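PDB 5Y9D: acyl-coenzyme A oxidase 1 from Yarrowia lipolytica, which oxidises acyl-CoA to (2E)-enoyl-CoA with FAD, reducing molecular oxygen to hydrogen peroxide, in peroxisomal fatty acid beta-oxidation. Local coordinates for residues K259-D263 / Y454-Q460. Numbering follows the deposited sequence.
With FAD (flavin-adenine dinucleotide), chain C.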
loop_
_atom_site.group_PDB
_atom_site.type_symbol
_atom_site.label_atom_id
_atom_site.label_comp_id
_atom_site.label_asym_id
_atom_site.label_seq_id
_atom_site.Cartn_x
_atom_site.Cartn_y
_atom_site.Cartn_z
ATOM N N LYS A 259 -11.426 -4.322 -10.954
ATOM C CA LYS A 259 -11.084 -4.236 -9.536
ATOM C C LYS A 259 -9.687 -3.688 -9.430
ATOM O O LYS A 259 -9.032 -3.479 -10.416
ATOM C CB LYS A 259 -11.128 -5.623 -8.915
ATOM C CG LYS A 259 -12.486 -6.268 -9.056
ATOM C CD LYS A 259 -12.661 -7.430 -8.129
ATOM C CE LYS A 259 -11.769 -8.590 -8.507
ATOM N NZ LYS A 259 -12.171 -9.129 -9.816
ATOM N N MET A 260 -9.224 -3.459 -8.225
ATOM C CA MET A 260 -7.891 -2.910 -8.013
ATOM C C MET A 260 -6.868 -3.986 -8.310
ATOM O O MET A 260 -5.765 -3.690 -8.781
ATOM C CB MET A 260 -7.771 -2.422 -6.578
ATOM C CG MET A 260 -6.354 -2.282 -6.071
ATOM S SD MET A 260 -6.385 -1.449 -4.493
ATOM C CE MET A 260 -4.660 -1.469 -4.021
ATOM N N GLY A 261 -7.240 -5.237 -7.992
ATOM C CA GLY A 261 -6.501 -6.437 -8.409
ATOM C C GLY A 261 -7.444 -7.625 -8.560
ATOM O O GLY A 261 -8.644 -7.498 -8.427
ATOM N N ARG A 262 -6.879 -8.793 -8.794
ATOM C CA ARG A 262 -7.601 -10.060 -8.935
ATOM C C ARG A 262 -8.594 -10.037 -10.068
ATOM O O ARG A 262 -9.713 -10.594 -9.981
ATOM C CB ARG A 262 -8.211 -10.544 -7.621
ATOM C CG ARG A 262 -7.135 -11.159 -6.772
ATOM C CD ARG A 262 -7.646 -11.643 -5.438
ATOM N NE ARG A 262 -6.714 -11.384 -4.354
ATOM C CZ ARG A 262 -6.314 -12.265 -3.442
ATOM N NH1 ARG A 262 -6.705 -13.526 -3.455
ATOM N NH2 ARG A 262 -5.509 -11.873 -2.489
ATOM N N ASP A 263 -8.123 -9.461 -11.156
ATOM C CA ASP A 263 -8.960 -9.203 -12.303
ATOM C C ASP A 263 -9.424 -10.426 -13.032
ATOM O O ASP A 263 -10.434 -10.365 -13.727
ATOM C CB ASP A 263 -8.316 -8.182 -13.234
ATOM C CG ASP A 263 -8.649 -6.735 -12.803
ATOM O OD1 ASP A 263 -9.778 -6.484 -12.334
ATOM O OD2 ASP A 263 -7.782 -5.848 -12.916
ATOM N N TYR A 454 0.972 -6.554 -4.463
ATOM C CA TYR A 454 0.271 -5.700 -3.490
ATOM C C TYR A 454 -1.231 -5.539 -3.825
ATOM O O TYR A 454 -2.091 -5.664 -2.947
ATOM C CB TYR A 454 0.889 -4.299 -3.475
ATOM C CG TYR A 454 0.406 -3.400 -2.369
ATOM C CD1 TYR A 454 0.873 -3.566 -1.070
ATOM C CD2 TYR A 454 -0.470 -2.350 -2.617
ATOM C CE1 TYR A 454 0.478 -2.722 -0.050
ATOM C CE2 TYR A 454 -0.901 -1.507 -1.590
ATOM C CZ TYR A 454 -0.405 -1.696 -0.313
ATOM O OH TYR A 454 -0.789 -0.916 0.740
ATOM N N ALA A 455 -1.537 -5.242 -5.089
ATOM C CA ALA A 455 -2.927 -4.984 -5.500
ATOM C C ALA A 455 -3.798 -6.206 -5.304
ATOM O O ALA A 455 -4.917 -6.109 -4.799
ATOM C CB ALA A 455 -2.989 -4.520 -6.948
ATOM N N ASP A 456 -3.297 -7.351 -5.721
ATOM C CA ASP A 456 -3.950 -8.623 -5.388
ATOM C C ASP A 456 -3.958 -8.923 -3.873
ATOM O O ASP A 456 -4.948 -9.425 -3.363
ATOM C CB ASP A 456 -3.301 -9.788 -6.152
ATOM C CG ASP A 456 -3.542 -9.718 -7.681
ATOM O OD1 ASP A 456 -4.006 -8.678 -8.224
ATOM O OD2 ASP A 456 -3.229 -10.730 -8.348
ATOM N N TRP A 457 -2.889 -8.611 -3.149
ATOM C CA TRP A 457 -2.832 -8.978 -1.720
ATOM C C TRP A 457 -3.843 -8.241 -0.839
ATOM O O TRP A 457 -4.385 -8.795 0.108
ATOM C CB TRP A 457 -1.442 -8.770 -1.070
ATOM C CG TRP A 457 -1.530 -9.114 0.332
ATOM C CD1 TRP A 457 -1.657 -8.257 1.375
ATOM C CD2 TRP A 457 -1.686 -10.411 0.855
ATOM N NE1 TRP A 457 -1.833 -8.943 2.533
ATOM C CE2 TRP A 457 -1.845 -10.283 2.237
ATOM C CE3 TRP A 457 -1.671 -11.696 0.292
ATOM C CZ2 TRP A 457 -1.990 -11.392 3.075
ATOM C CZ3 TRP A 457 -1.839 -12.788 1.119
ATOM C CH2 TRP A 457 -1.997 -12.622 2.505
ATOM N N VAL A 458 -4.108 -7.006 -1.179
ATOM C CA VAL A 458 -4.714 -6.062 -0.244
ATOM C C VAL A 458 -6.181 -6.321 0.090
ATOM O O VAL A 458 -6.666 -5.932 1.159
ATOM C CB VAL A 458 -4.441 -4.624 -0.753
ATOM C CG1 VAL A 458 -5.697 -3.824 -0.969
ATOM C CG2 VAL A 458 -3.446 -3.950 0.161
ATOM N N VAL A 459 -6.864 -7.028 -0.785
ATOM C CA VAL A 459 -8.261 -7.342 -0.576
ATOM C C VAL A 459 -8.476 -8.297 0.586
ATOM O O VAL A 459 -9.571 -8.370 1.157
ATOM C CB VAL A 459 -8.847 -7.947 -1.833
ATOM C CG1 VAL A 459 -8.361 -9.356 -2.023
ATOM C CG2 VAL A 459 -10.384 -7.874 -1.805
ATOM N N GLN A 460 -7.412 -8.982 0.966
ATOM C CA GLN A 460 -7.382 -9.872 2.110
ATOM C C GLN A 460 -7.599 -9.149 3.428
ATOM O O GLN A 460 -8.015 -9.749 4.389
ATOM C CB GLN A 460 -6.074 -10.652 2.160
ATOM C CG GLN A 460 -5.804 -11.476 0.924
ATOM C CD GLN A 460 -6.002 -12.943 1.152
ATOM O OE1 GLN A 460 -6.975 -13.522 0.718
ATOM N NE2 GLN A 460 -5.080 -13.549 1.834
HETATM P PA FAD C . -18.474 -1.992 5.770
HETATM O O1A FAD C . -19.463 -1.157 5.082
HETATM O O2A FAD C . -18.867 -2.953 6.804
HETATM O O5B FAD C . -17.400 -1.036 6.391
HETATM C C5B FAD C . -16.958 0.171 5.799
HETATM C C4B FAD C . -15.914 0.831 6.685
HETATM O O4B FAD C . -16.504 1.227 7.910
HETATM C C3B FAD C . -14.804 -0.122 7.046
HETATM O O3B FAD C . -13.564 0.553 6.981
HETATM C C2B FAD C . -15.045 -0.498 8.476
HETATM O O2B FAD C . -13.812 -0.664 9.143
HETATM C C1B FAD C . -15.819 0.675 9.016
HETATM N N9A FAD C . -16.774 0.191 10.018
HETATM C C8A FAD C . -17.805 -0.613 9.794
HETATM N N7A FAD C . -18.464 -0.867 10.923
HETATM C C5A FAD C . -17.849 -0.215 11.907
HETATM C C6A FAD C . -18.022 -0.054 13.365
HETATM N N6A FAD C . -19.020 -0.652 14.021
HETATM N N1A FAD C . -17.154 0.718 14.012
HETATM C C2A FAD C . -16.162 1.320 13.382
HETATM N N3A FAD C . -15.936 1.220 12.077
HETATM C C4A FAD C . -16.731 0.478 11.299
HETATM N N1 FAD C . -18.507 -11.170 -0.285
HETATM C C2 FAD C . -19.096 -12.349 -0.466
HETATM O O2 FAD C . -20.066 -12.629 0.223
HETATM N N3 FAD C . -18.678 -13.227 -1.364
HETATM C C4 FAD C . -17.640 -13.002 -2.143
HETATM O O4 FAD C . -17.269 -13.821 -2.970
HETATM C C4X FAD C . -16.933 -11.734 -2.005
HETATM N N5 FAD C . -15.883 -11.448 -2.757
HETATM C C5X FAD C . -15.268 -10.284 -2.620
HETATM C C6 FAD C . -14.203 -10.015 -3.432
HETATM C C7 FAD C . -13.548 -8.830 -3.323
HETATM C C7M FAD C . -12.369 -8.578 -4.211
HETATM C C8 FAD C . -13.998 -7.842 -2.318
HETATM C C8M FAD C . -13.312 -6.526 -2.152
HETATM C C9 FAD C . -15.065 -8.110 -1.507
HETATM C C9A FAD C . -15.724 -9.297 -1.629
HETATM N N10 FAD C . -16.820 -9.584 -0.820
HETATM C C10 FAD C . -17.445 -10.806 -1.000
HETATM C "C1'" FAD C . -17.312 -8.637 0.172
HETATM C "C2'" FAD C . -16.338 -8.422 1.319
HETATM O "O2'" FAD C . -16.429 -9.478 2.251
HETATM C "C3'" FAD C . -16.662 -7.108 1.988
HETATM O "O3'" FAD C . -15.921 -6.107 1.322
HETATM C "C4'" FAD C . -16.249 -7.055 3.437
HETATM O "O4'" FAD C . -17.089 -7.893 4.218
HETATM C "C5'" FAD C . -16.318 -5.627 3.951
HETATM O "O5'" FAD C . -17.659 -5.203 3.969
HETATM P P FAD C . -18.125 -3.748 3.604
HETATM O O1P FAD C . -17.447 -3.272 2.417
HETATM O O2P FAD C . -19.585 -3.828 3.646
HETATM O O3P FAD C . -17.594 -2.809 4.749
#
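G261 and D456 bring the two backbones together, CA to CA 4.5 Å, where the loop between strands 251-255 and 268-272 meets the end region of helix 450-457. In this acyl-CoA oxidase fold the contact joins the beta domain to the C-alpha1 helical domain, beside the flavin. R262 donates all three hydrogen bonds between the segments. Its CG lies anti to the carbonyl carbon (chi1 -78°), and a bend at chi3 turns the guanidinium onto the helix backbone. NE and NH2 of R262 both donate hydrogen bonds to D456 O, at 2.8 and 2.7 Å. The oxygen lies at the guanidinium edge, in its plane, and both nitrogens reach it from the same face of its carbonyl plane. The D456 carboxylate instead takes the backbone: R262 N meets D456 OD1 at 2.9 Å, from above the carboxylate plane. V459 CG1 covers one face of the guanidinium, 3.5 Å from R262 NE. T126 of helix 122-142 accepts a hydrogen bond from R262 NH1. A leucine here would lack the guanidinium, and D456 O and T126 would probably be left without these partners. M260 adds an apolar contact. Its extended side chain passes A455 CB and crosses V458 at about a right angle, with M260 CE 4.0 Å from V458 CG1. Y444 of the second subunit packs on K259 and V459 and hydrogen-bonds A455 O, so the contact lies at the interface with that subunit. V459 also belongs to the FAD pocket: its CG2 touches the flavin methyl C7M at 3.2 Å.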